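Local structure of tubulin-like protein CetZ (Methanosaeta thermophila, 3ZID) at residues Gln11-Arg22 / Asp54-Ala62; Leu173-Arg181 / Tyr190-Ala198. The protein binds and probably hydrolyses GTP as a tubulin/FtsZ-family cytoskeletal protein and is thought to control cell shape. All blocks are in the same frame, centred on the assembly; numbering follows the deposited sequence.

Contact 1: Gln11-Arg22 / Asp54-Ala62; sequences QCGNRILDAVNR and DLKELKFTA. With GDP (guanosine-5'-diphosphate), chain C.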
loop_
_atom_site.group_PDB
_atom_site.type_symbol
_atom_site.label_atom_id
_atom_site.label_comp_id
_atom_site.label_asym_id
_atom_site.label_seq_id
_atom_site.Cartn_x
_atom_site.Cartn_y
_atom_site.Cartn_z
ATOM N N GLN A 11 -2.313 -3.969 11.995
ATOM C CA GLN A 11 -2.550 -2.642 12.569
ATOM C C GLN A 11 -2.594 -1.500 11.536
ATOM O O GLN A 11 -3.514 -0.665 11.537
ATOM C CB GLN A 11 -1.498 -2.324 13.631
ATOM C CG GLN A 11 -1.583 -0.892 14.126
ATOM C CD GLN A 11 -0.974 -0.726 15.486
ATOM O OE1 GLN A 11 -1.677 -0.500 16.475
ATOM N NE2 GLN A 11 0.344 -0.832 15.551
ATOM N N CYS A 12 -1.583 -1.459 10.671
ATOM C CA CYS A 12 -1.506 -0.422 9.653
ATOM C C CYS A 12 -2.727 -0.506 8.724
ATOM O O CYS A 12 -3.424 0.487 8.521
ATOM C CB CYS A 12 -0.201 -0.539 8.874
ATOM S SG CYS A 12 -0.076 0.551 7.456
ATOM N N GLY A 13 -2.990 -1.699 8.197
ATOM C CA GLY A 13 -4.160 -1.936 7.376
ATOM C C GLY A 13 -5.446 -1.547 8.098
ATOM O O GLY A 13 -6.302 -0.914 7.501
ATOM N N ASN A 14 -5.583 -1.912 9.371
ATOM C CA ASN A 14 -6.755 -1.507 10.161
ATOM C C ASN A 14 -6.939 0.020 10.209
ATOM O O ASN A 14 -8.048 0.543 10.029
ATOM C CB ASN A 14 -6.647 -1.950 11.623
ATOM C CG ASN A 14 -6.765 -3.454 11.831
ATOM O OD1 ASN A 14 -6.546 -3.919 12.952
ATOM N ND2 ASN A 14 -7.067 -4.217 10.779
ATOM N N ARG A 15 -5.851 0.726 10.498
ATOM C CA ARG A 15 -5.916 2.164 10.669
ATOM C C ARG A 15 -6.210 2.872 9.349
ATOM O O ARG A 15 -6.892 3.883 9.326
ATOM C CB ARG A 15 -4.648 2.702 11.315
ATOM C CG ARG A 15 -4.549 2.468 12.828
ATOM C CD ARG A 15 -3.163 2.877 13.268
ATOM N NE ARG A 15 -2.873 2.668 14.668
ATOM C CZ ARG A 15 -1.640 2.524 15.138
ATOM N NH1 ARG A 15 -0.607 2.558 14.304
ATOM N NH2 ARG A 15 -1.446 2.337 16.436
ATOM N N ILE A 16 -5.707 2.340 8.247
ATOM C CA ILE A 16 -6.037 2.920 6.954
ATOM C C ILE A 16 -7.513 2.707 6.639
ATOM O O ILE A 16 -8.185 3.610 6.183
ATOM C CB ILE A 16 -5.165 2.355 5.837
ATOM C CG1 ILE A 16 -3.734 2.854 6.012
ATOM C CG2 ILE A 16 -5.693 2.803 4.467
ATOM C CD1 ILE A 16 -2.729 2.147 5.103
ATOM N N LEU A 17 -8.017 1.518 6.923
ATOM C CA LEU A 17 -9.416 1.237 6.701
ATOM C C LEU A 17 -10.316 2.170 7.519
ATOM O O LEU A 17 -11.345 2.647 7.030
ATOM C CB LEU A 17 -9.726 -0.212 7.049
ATOM C CG LEU A 17 -11.153 -0.609 6.680
ATOM C CD1 LEU A 17 -11.424 -0.262 5.213
ATOM C CD2 LEU A 17 -11.341 -2.072 6.863
ATOM N N ASP A 18 -9.919 2.417 8.761
ATOM C CA ASP A 18 -10.629 3.332 9.649
ATOM C C ASP A 18 -10.657 4.754 9.071
ATOM O O ASP A 18 -11.702 5.411 9.099
ATOM C CB ASP A 18 -9.996 3.329 11.032
ATOM C CG ASP A 18 -10.991 3.636 12.136
ATOM O OD1 ASP A 18 -12.155 3.187 12.036
ATOM O OD2 ASP A 18 -10.604 4.314 13.112
ATOM N N ALA A 19 -9.534 5.212 8.515
ATOM C CA ALA A 19 -9.508 6.522 7.844
ATOM C C ALA A 19 -10.431 6.552 6.640
ATOM O O ALA A 19 -11.014 7.590 6.339
ATOM C CB ALA A 19 -8.090 6.916 7.416
ATOM N N VAL A 20 -10.535 5.422 5.942
ATOM C CA VAL A 20 -11.454 5.302 4.810
ATOM C C VAL A 20 -12.898 5.464 5.287
ATOM O O VAL A 20 -13.667 6.224 4.707
ATOM C CB VAL A 20 -11.274 3.974 4.051
ATOM C CG1 VAL A 20 -12.472 3.708 3.145
ATOM C CG2 VAL A 20 -9.975 3.998 3.240
ATOM N N ASN A 21 -13.251 4.763 6.357
ATOM C CA ASN A 21 -14.583 4.858 6.935
ATOM C C ASN A 21 -14.872 6.255 7.470
ATOM O O ASN A 21 -15.988 6.778 7.312
ATOM C CB ASN A 21 -14.769 3.807 8.037
ATOM C CG ASN A 21 -14.966 2.408 7.475
ATOM O OD1 ASN A 21 -15.574 2.239 6.426
ATOM N ND2 ASN A 21 -14.428 1.405 8.157
ATOM N N ARG A 22 -13.859 6.857 8.086
ATOM C CA ARG A 22 -13.968 8.214 8.604
ATOM C C ARG A 22 -14.408 9.170 7.490
ATOM O O ARG A 22 -15.453 9.825 7.579
ATOM C CB ARG A 22 -12.631 8.682 9.199
ATOM C CG ARG A 22 -12.744 9.989 9.995
ATOM C CD ARG A 22 -11.377 10.525 10.420
ATOM N NE ARG A 22 -10.625 11.043 9.277
ATOM C CZ ARG A 22 -9.415 10.630 8.919
ATOM N NH1 ARG A 22 -8.794 9.665 9.610
ATOM N NH2 ARG A 22 -8.826 11.181 7.867
ATOM N N ASP A 54 -5.806 -3.586 18.892
ATOM C CA ASP A 54 -5.821 -2.796 17.666
ATOM C C ASP A 54 -7.240 -2.570 17.163
ATOM O O ASP A 54 -7.584 -1.461 16.774
ATOM C CB ASP A 54 -5.004 -3.465 16.558
ATOM C CG ASP A 54 -3.555 -3.694 16.942
ATOM O OD1 ASP A 54 -3.153 -3.270 18.041
ATOM O OD2 ASP A 54 -2.819 -4.299 16.132
ATOM N N LEU A 55 -8.051 -3.627 17.153
ATOM C CA LEU A 55 -9.427 -3.519 16.676
ATOM C C LEU A 55 -10.252 -2.649 17.610
ATOM O O LEU A 55 -11.134 -1.914 17.170
ATOM C CB LEU A 55 -10.057 -4.898 16.534
ATOM C CG LEU A 55 -9.396 -5.832 15.521
ATOM C CD1 LEU A 55 -9.862 -7.262 15.756
ATOM C CD2 LEU A 55 -9.720 -5.399 14.092
ATOM N N LYS A 56 -9.925 -2.706 18.898
ATOM C CA LYS A 56 -10.621 -1.901 19.899
ATOM C C LYS A 56 -10.390 -0.412 19.685
ATOM O O LYS A 56 -11.296 0.393 19.876
ATOM C CB LYS A 56 -10.191 -2.301 21.304
ATOM C CG LYS A 56 -10.855 -3.572 21.801
ATOM C CD LYS A 56 -10.186 -4.085 23.072
ATOM C CE LYS A 56 -10.176 -3.043 24.178
ATOM N NZ LYS A 56 -9.633 -3.601 25.460
ATOM N N GLU A 57 -9.169 -0.054 19.301
ATOM C CA GLU A 57 -8.805 1.342 19.090
ATOM C C GLU A 57 -9.407 1.957 17.826
ATOM O O GLU A 57 -9.279 3.153 17.612
ATOM C CB GLU A 57 -7.281 1.503 19.054
ATOM C CG GLU A 57 -6.552 1.116 20.334
ATOM C CD GLU A 57 -5.067 0.843 20.099
ATOM O OE1 GLU A 57 -4.389 1.689 19.471
ATOM O OE2 GLU A 57 -4.579 -0.225 20.532
ATOM N N LEU A 58 -10.043 1.153 16.982
ATOM C CA LEU A 58 -10.672 1.700 15.787
ATOM C C LEU A 58 -11.877 2.522 16.217
ATOM O O LEU A 58 -12.532 2.194 17.202
ATOM C CB LEU A 58 -11.061 0.588 14.809
ATOM C CG LEU A 58 -9.892 -0.261 14.281
ATOM C CD1 LEU A 58 -10.359 -1.274 13.245
ATOM C CD2 LEU A 58 -8.759 0.608 13.710
ATOM N N LYS A 59 -12.175 3.584 15.476
ATOM C CA LYS A 59 -13.155 4.565 15.944
ATOM C C LYS A 59 -14.288 4.856 14.979
ATOM O O LYS A 59 -15.307 5.370 15.388
ATOM C CB LYS A 59 -12.447 5.886 16.263
ATOM C CG LYS A 59 -11.393 5.775 17.353
ATOM C CD LYS A 59 -10.493 7.005 17.386
ATOM C CE LYS A 59 -9.392 6.860 18.433
ATOM N NZ LYS A 59 -8.555 8.090 18.545
ATOM N N PHE A 60 -14.125 4.502 13.711
ATOM C CA PHE A 60 -15.137 4.820 12.708
ATOM C C PHE A 60 -15.584 3.551 11.980
ATOM O O PHE A 60 -16.280 3.595 10.964
ATOM C CB PHE A 60 -14.603 5.882 11.731
ATOM C CG PHE A 60 -14.138 7.156 12.415
ATOM C CD1 PHE A 60 -15.023 8.186 12.676
ATOM C CD2 PHE A 60 -12.816 7.308 12.815
ATOM C CE1 PHE A 60 -14.599 9.352 13.319
ATOM C CE2 PHE A 60 -12.392 8.458 13.456
ATOM C CZ PHE A 60 -13.286 9.481 13.709
ATOM N N THR A 61 -15.199 2.407 12.529
ATOM C CA THR A 61 -15.509 1.128 11.903
ATOM C C THR A 61 -16.493 0.381 12.776
ATOM O O THR A 61 -16.226 0.157 13.947
ATOM C CB THR A 61 -14.225 0.278 11.723
ATOM O OG1 THR A 61 -13.291 1.013 10.926
ATOM C CG2 THR A 61 -14.530 -1.041 11.027
ATOM N N ALA A 62 -17.615 -0.015 12.190
ATOM C CA ALA A 62 -18.644 -0.752 12.922
ATOM C C ALA A 62 -18.126 -2.069 13.509
ATOM O O ALA A 62 -17.262 -2.720 12.924
ATOM C CB ALA A 62 -19.837 -1.000 12.030
HETATM P PB GDP C . 1.090 -6.044 12.044
HETATM O O1B GDP C . 0.691 -6.341 10.609
HETATM O O2B GDP C . -0.129 -5.626 12.842
HETATM O O3B GDP C . 1.709 -7.298 12.636
HETATM O O3A GDP C . 2.222 -4.907 12.062
HETATM P PA GDP C . 1.967 -3.408 11.549
HETATM O O1A GDP C . 1.931 -2.455 12.693
HETATM O O2A GDP C . 0.759 -3.272 10.648
HETATM O "O5'" GDP C . 3.271 -3.225 10.656
HETATM C "C5'" GDP C . 4.282 -2.329 11.090
HETATM C "C4'" GDP C . 4.657 -1.449 9.906
HETATM O "O4'" GDP C . 3.517 -0.657 9.567
HETATM C "C3'" GDP C . 5.749 -0.503 10.325
HETATM O "O3'" GDP C . 6.467 -0.163 9.140
HETATM C "C2'" GDP C . 4.973 0.681 10.832
HETATM O "O2'" GDP C . 5.752 1.863 10.686
HETATM C "C1'" GDP C . 3.788 0.712 9.887
HETATM N N9 GDP C . 2.544 1.225 10.461
HETATM C C8 GDP C . 1.934 0.817 11.591
HETATM N N7 GDP C . 0.766 1.482 11.763
HETATM C C5 GDP C . 0.635 2.326 10.719
HETATM C C6 GDP C . -0.362 3.300 10.265
HETATM O O6 GDP C . -1.372 3.522 10.944
HETATM N N1 GDP C . -0.131 3.947 9.124
HETATM C C2 GDP C . 0.965 3.738 8.383
HETATM N N2 GDP C . 1.113 4.451 7.246
HETATM N N3 GDP C . 1.937 2.856 8.721
HETATM C C4 GDP C . 1.805 2.137 9.857
HETATM O O HOH W 1 -4.472 3.239 16.838
#
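Asp18, on the helix that follows the first strand of the Rossmann-like tubulin/FtsZ GTPase domain, ties down the loop after helix 52-56 with both carboxylate oxygens. Asp18 OD2 takes the backbone N-H of Lys59 on its syn side, nearly straight (165° at the hydrogen). Asp18 OD1 accepts twice: Phe60 N, 2.9 Å from it, comes in on the syn side, and Thr61 OG1, at 2.7 Å, on the anti side. With its hydrogen directed at Asp18, Thr61 OG1 accepts a hydrogen bond from Asn21 ND2 at 3.0 Å, close to the amide plane. Replacing Asp18 by an alanine would probably leave both amides and the Thr61 hydroxyl without their acceptor, freeing the loop to shift. Towards the nucleotide, Asn14 OD1, beside Leu55 CD2, accepts from Asn49 ND2 and Asn14 ND2 donates to Ile48 O, both on strand 42-49, while CB packs on Leu58 CD2. Gln11 N and Cys12 N donate to the phosphate oxygens O2B and O2A of GDP respectively. Arg15 meets the guanine with the edge of its guanidinium, NH1 3.1 Å from GDP N7; its NE donates to a water at 2.8 Å that donates in turn to Glu57 OE1, bridging opposite charges. At the far end Arg22, CG anti to the backbone N (chi1 -169°), makes a CH-pi contact, its CG 3.6 Å from the Phe60 ring centroid and 4° off the normal.

Contact 2: Leu173-Arg181 / Tyr190-Ala198; sequences LVDNQYLKR and YDRINTMVA. With GDP (guanosine-5'-diphosphate), chain C.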
loop_
_atom_site.group_PDB
_atom_site.type_symbol
_atom_site.label_atom_id
_atom_site.label_comp_id
_atom_site.label_asym_id
_atom_site.label_seq_id
_atom_site.Cartn_x
_atom_site.Cartn_y
_atom_site.Cartn_z
ATOM N N LEU A 173 1.923 1.173 -4.020
ATOM C CA LEU A 173 2.984 1.358 -3.036
ATOM C C LEU A 173 2.767 2.621 -2.222
ATOM O O LEU A 173 2.551 3.677 -2.772
ATOM C CB LEU A 173 4.340 1.436 -3.741
ATOM C CG LEU A 173 4.775 0.210 -4.546
ATOM C CD1 LEU A 173 6.087 0.505 -5.266
ATOM C CD2 LEU A 173 4.910 -1.023 -3.633
ATOM N N VAL A 174 2.854 2.496 -0.904
ATOM C CA VAL A 174 2.782 3.634 0.001
ATOM C C VAL A 174 4.104 3.663 0.784
ATOM O O VAL A 174 4.414 2.742 1.548
ATOM C CB VAL A 174 1.593 3.496 0.984
ATOM C CG1 VAL A 174 1.442 4.750 1.866
ATOM C CG2 VAL A 174 0.293 3.203 0.218
ATOM N N ASP A 175 4.890 4.711 0.583
ATOM C CA ASP A 175 6.212 4.788 1.204
ATOM C C ASP A 175 6.188 5.636 2.474
ATOM O O ASP A 175 6.203 6.854 2.404
ATOM C CB ASP A 175 7.229 5.352 0.219
ATOM C CG ASP A 175 8.664 5.319 0.764
ATOM O OD1 ASP A 175 8.889 4.777 1.873
ATOM O OD2 ASP A 175 9.573 5.795 0.055
ATOM N N ASN A 176 6.163 4.984 3.636
ATOM C CA ASN A 176 6.125 5.717 4.902
ATOM C C ASN A 176 7.281 6.711 5.018
ATOM O O ASN A 176 7.121 7.798 5.561
ATOM C CB ASN A 176 6.160 4.761 6.105
ATOM C CG ASN A 176 4.778 4.309 6.561
ATOM O OD1 ASN A 176 3.749 4.710 6.003
ATOM N ND2 ASN A 176 4.752 3.446 7.584
ATOM N N GLN A 177 8.443 6.337 4.496
ATOM C CA GLN A 177 9.627 7.172 4.641
ATOM C C GLN A 177 9.479 8.480 3.903
ATOM O O GLN A 177 9.666 9.551 4.473
ATOM C CB GLN A 177 10.881 6.429 4.156
ATOM C CG GLN A 177 12.190 7.176 4.416
ATOM C CD GLN A 177 12.371 7.546 5.881
ATOM O OE1 GLN A 177 12.237 6.695 6.766
ATOM N NE2 GLN A 177 12.682 8.818 6.144
ATOM N N TYR A 178 9.109 8.390 2.635
ATOM C CA TYR A 178 8.951 9.580 1.828
ATOM C C TYR A 178 7.835 10.458 2.395
ATOM O O TYR A 178 7.922 11.687 2.357
ATOM C CB TYR A 178 8.627 9.187 0.389
ATOM C CG TYR A 178 8.526 10.383 -0.527
ATOM C CD1 TYR A 178 9.659 11.132 -0.839
ATOM C CD2 TYR A 178 7.294 10.806 -1.030
ATOM C CE1 TYR A 178 9.577 12.235 -1.668
ATOM C CE2 TYR A 178 7.202 11.924 -1.852
ATOM C CZ TYR A 178 8.348 12.629 -2.169
ATOM O OH TYR A 178 8.272 13.741 -2.983
ATOM N N LEU A 179 6.812 9.828 2.970
ATOM C CA LEU A 179 5.639 10.568 3.428
ATOM C C LEU A 179 5.791 11.021 4.878
ATOM O O LEU A 179 5.017 11.849 5.359
ATOM C CB LEU A 179 4.370 9.728 3.261
ATOM C CG LEU A 179 4.022 9.324 1.819
ATOM C CD1 LEU A 179 2.751 8.478 1.769
ATOM C CD2 LEU A 179 3.868 10.546 0.919
ATOM N N LYS A 180 6.830 10.507 5.538
ATOM C CA LYS A 180 7.148 10.792 6.938
ATOM C C LYS A 180 7.149 12.279 7.260
ATOM O O LYS A 180 7.804 13.073 6.578
ATOM C CB LYS A 180 8.530 10.234 7.281
ATOM C CG LYS A 180 8.934 10.355 8.745
ATOM C CD LYS A 180 10.368 9.888 8.933
ATOM C CE LYS A 180 11.329 10.923 8.309
ATOM N NZ LYS A 180 12.792 10.649 8.529
ATOM N N ARG A 181 6.394 12.638 8.299
ATOM C CA ARG A 181 6.265 14.017 8.770
ATOM C C ARG A 181 6.100 13.965 10.276
ATOM O O ARG A 181 5.861 12.901 10.834
ATOM C CB ARG A 181 5.065 14.744 8.148
ATOM C CG ARG A 181 5.037 14.783 6.638
ATOM C CD ARG A 181 6.225 15.542 6.097
ATOM N NE ARG A 181 6.625 15.039 4.788
ATOM C CZ ARG A 181 6.118 15.489 3.648
ATOM N NH1 ARG A 181 5.196 16.445 3.666
ATOM N NH2 ARG A 181 6.526 14.984 2.491
ATOM N N TYR A 190 1.499 8.766 11.071
ATOM C CA TYR A 190 0.554 7.758 10.626
ATOM C C TYR A 190 -0.751 8.397 10.183
ATOM O O TYR A 190 -1.274 8.042 9.141
ATOM C CB TYR A 190 0.257 6.739 11.724
ATOM C CG TYR A 190 1.390 5.783 12.003
ATOM C CD1 TYR A 190 2.367 5.538 11.052
ATOM C CD2 TYR A 190 1.459 5.092 13.202
ATOM C CE1 TYR A 190 3.394 4.656 11.302
ATOM C CE2 TYR A 190 2.489 4.196 13.452
ATOM C CZ TYR A 190 3.444 3.983 12.496
ATOM O OH TYR A 190 4.479 3.102 12.734
ATOM N N ASP A 191 -1.277 9.307 10.990
ATOM C CA ASP A 191 -2.532 9.977 10.635
ATOM C C ASP A 191 -2.428 10.722 9.311
ATOM O O ASP A 191 -3.328 10.623 8.472
ATOM C CB ASP A 191 -2.994 10.916 11.745
ATOM C CG ASP A 191 -3.421 10.170 12.993
ATOM O OD1 ASP A 191 -3.619 8.936 12.923
ATOM O OD2 ASP A 191 -3.568 10.817 14.049
ATOM N N ARG A 192 -1.329 11.445 9.098
ATOM C CA ARG A 192 -1.189 12.141 7.820
ATOM C C ARG A 192 -1.174 11.145 6.669
ATOM O O ARG A 192 -1.885 11.306 5.686
ATOM C CB ARG A 192 0.074 12.984 7.779
ATOM C CG ARG A 192 0.208 13.811 6.484
ATOM C CD ARG A 192 1.507 14.617 6.457
ATOM N NE ARG A 192 1.544 15.565 5.343
ATOM C CZ ARG A 192 2.153 15.347 4.179
ATOM N NH1 ARG A 192 2.811 14.215 3.971
ATOM N NH2 ARG A 192 2.120 16.272 3.225
ATOM N N ILE A 193 -0.341 10.119 6.790
ATOM C CA ILE A 193 -0.221 9.138 5.729
ATOM C C ILE A 193 -1.547 8.437 5.473
ATOM O O ILE A 193 -1.990 8.356 4.330
ATOM C CB ILE A 193 0.855 8.097 6.046
ATOM C CG1 ILE A 193 2.243 8.760 6.041
ATOM C CG2 ILE A 193 0.778 6.951 5.049
ATOM C CD1 ILE A 193 3.341 7.942 6.692
ATOM N N ASN A 194 -2.172 7.941 6.542
ATOM C CA ASN A 194 -3.413 7.188 6.437
ATOM C C ASN A 194 -4.503 8.056 5.790
ATOM O O ASN A 194 -5.281 7.585 4.964
ATOM C CB ASN A 194 -3.894 6.688 7.812
ATOM C CG ASN A 194 -2.940 5.716 8.469
ATOM O OD1 ASN A 194 -1.959 5.266 7.871
ATOM N ND2 ASN A 194 -3.213 5.405 9.735
ATOM N N THR A 195 -4.536 9.331 6.160
ATOM C CA THR A 195 -5.515 10.249 5.581
ATOM C C THR A 195 -5.295 10.417 4.081
ATOM O O THR A 195 -6.254 10.437 3.318
ATOM C CB THR A 195 -5.485 11.624 6.290
ATOM O OG1 THR A 195 -5.950 11.460 7.628
ATOM C CG2 THR A 195 -6.364 12.682 5.571
ATOM N N MET A 196 -4.034 10.499 3.663
ATOM C CA MET A 196 -3.699 10.645 2.245
ATOM C C MET A 196 -4.061 9.395 1.462
ATOM O O MET A 196 -4.544 9.487 0.335
ATOM C CB MET A 196 -2.200 10.952 2.054
ATOM C CG MET A 196 -1.750 12.280 2.633
ATOM S SD MET A 196 0.033 12.496 2.571
ATOM C CE MET A 196 0.301 12.517 0.808
ATOM N N VAL A 197 -3.827 8.223 2.056
ATOM C CA VAL A 197 -4.131 6.976 1.363
ATOM C C VAL A 197 -5.633 6.871 1.178
ATOM O O VAL A 197 -6.117 6.640 0.088
ATOM C CB VAL A 197 -3.653 5.731 2.144
ATOM C CG1 VAL A 197 -4.082 4.453 1.396
ATOM C CG2 VAL A 197 -2.128 5.758 2.297
ATOM N N ALA A 198 -6.361 7.052 2.272
ATOM C CA ALA A 198 -7.811 6.960 2.264
ATOM C C ALA A 198 -8.427 7.951 1.272
ATOM O O ALA A 198 -9.365 7.628 0.551
ATOM C CB ALA A 198 -8.346 7.182 3.660
HETATM P PB GDP C . 1.090 -6.044 12.044
HETATM O O1B GDP C . 0.691 -6.341 10.609
HETATM O O2B GDP C . -0.129 -5.626 12.842
HETATM O O3B GDP C . 1.709 -7.298 12.636
HETATM O O3A GDP C . 2.222 -4.907 12.062
HETATM P PA GDP C . 1.967 -3.408 11.549
HETATM O O1A GDP C . 1.931 -2.455 12.693
HETATM O O2A GDP C . 0.759 -3.272 10.648
HETATM O "O5'" GDP C . 3.271 -3.225 10.656
HETATM C "C5'" GDP C . 4.282 -2.329 11.090
HETATM C "C4'" GDP C . 4.657 -1.449 9.906
HETATM O "O4'" GDP C . 3.517 -0.657 9.567
HETATM C "C3'" GDP C . 5.749 -0.503 10.325
HETATM O "O3'" GDP C . 6.467 -0.163 9.140
HETATM C "C2'" GDP C . 4.973 0.681 10.832
HETATM O "O2'" GDP C . 5.752 1.863 10.686
HETATM C "C1'" GDP C . 3.788 0.712 9.887
HETATM N N9 GDP C . 2.544 1.225 10.461
HETATM C C8 GDP C . 1.934 0.817 11.591
HETATM N N7 GDP C . 0.766 1.482 11.763
HETATM C C5 GDP C . 0.635 2.326 10.719
HETATM C C6 GDP C . -0.362 3.300 10.265
HETATM O O6 GDP C . -1.372 3.522 10.944
HETATM N N1 GDP C . -0.131 3.947 9.124
HETATM C C2 GDP C . 0.965 3.738 8.383
HETATM N N2 GDP C . 1.113 4.451 7.246
HETATM N N3 GDP C . 1.937 2.856 8.721
HETATM C C4 GDP C . 1.805 2.137 9.857
#
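Leu179 and Ile193 form the apolar middle of the contact, Leu179 CB lying 3.6 Å from Ile193 CG1. Val174 CG1 meets Val197 CG2 at 3.7 Å and also touches Ile193 CG2, while Leu179 CD2 reaches the methyl CE of Met196. With CG1 anti to the carbonyl carbon (chi1 -67°) and CG2 anti to the backbone N, the two branches of Ile193 part: CD1 lies against Asn176 OD1 and CG2 against GDP N2. In the tubulin/FtsZ GTPase fold these contacts join edge strand 172-175 and helix 176-179 to the long helix 186-210, with the guanine lying against Asn176, Tyr190, Ile193 and Asn194. Polar recognition is shared between the segments. Asn176 pairs with the base through both ends of its amide: OD1 accepts from GDP N2 and ND2 donates to GDP N3 (166° at the hydrogen). Asn194 reads the Watson-Crick edge, with OD1 2.6 Å from GDP N1 and ND2 donating to GDP O6; a weak bond from GDP N2 also falls on that OD1. Tyr190 lays its ring flat over the base, GDP C5 standing 3.5 Å above the ring centre, and donates its hydroxyl to the ribose O2'. At the periphery two like charges meet: the guanidinium of Arg181, poorly ordered, stacks on that of Arg192, centres 4.0 Å apart and planes at 30°, while Met196 SD lies against the opposite face of Arg192.

How the contacts relate
Contact 1 closes before contact 2 opens along the chain, and their centres lie 15 Å apart. Contact 1 joins helix 10-30 to the loop after helix 52-56; contact 2 joins strand 172-175, an edge of the six-stranded parallel sheet, and helix 176-179 to helix 186-210. Helices 10-30 and 186-210 touch each other, so the two contacts are continuous: Arg22 NH2 lies 2.9 Å from Thr195 OG1, a probable hydrogen bond, and Arg15 packs on both Asn194 and Tyr190. GDP bridges them: contact 1 supplies backbone amides to the phosphates and Arg15 to the base edge, contact 2 side chains to the base and the ribose 2'-hydroxyl, so one nucleotide site draws on segments far apart in sequence.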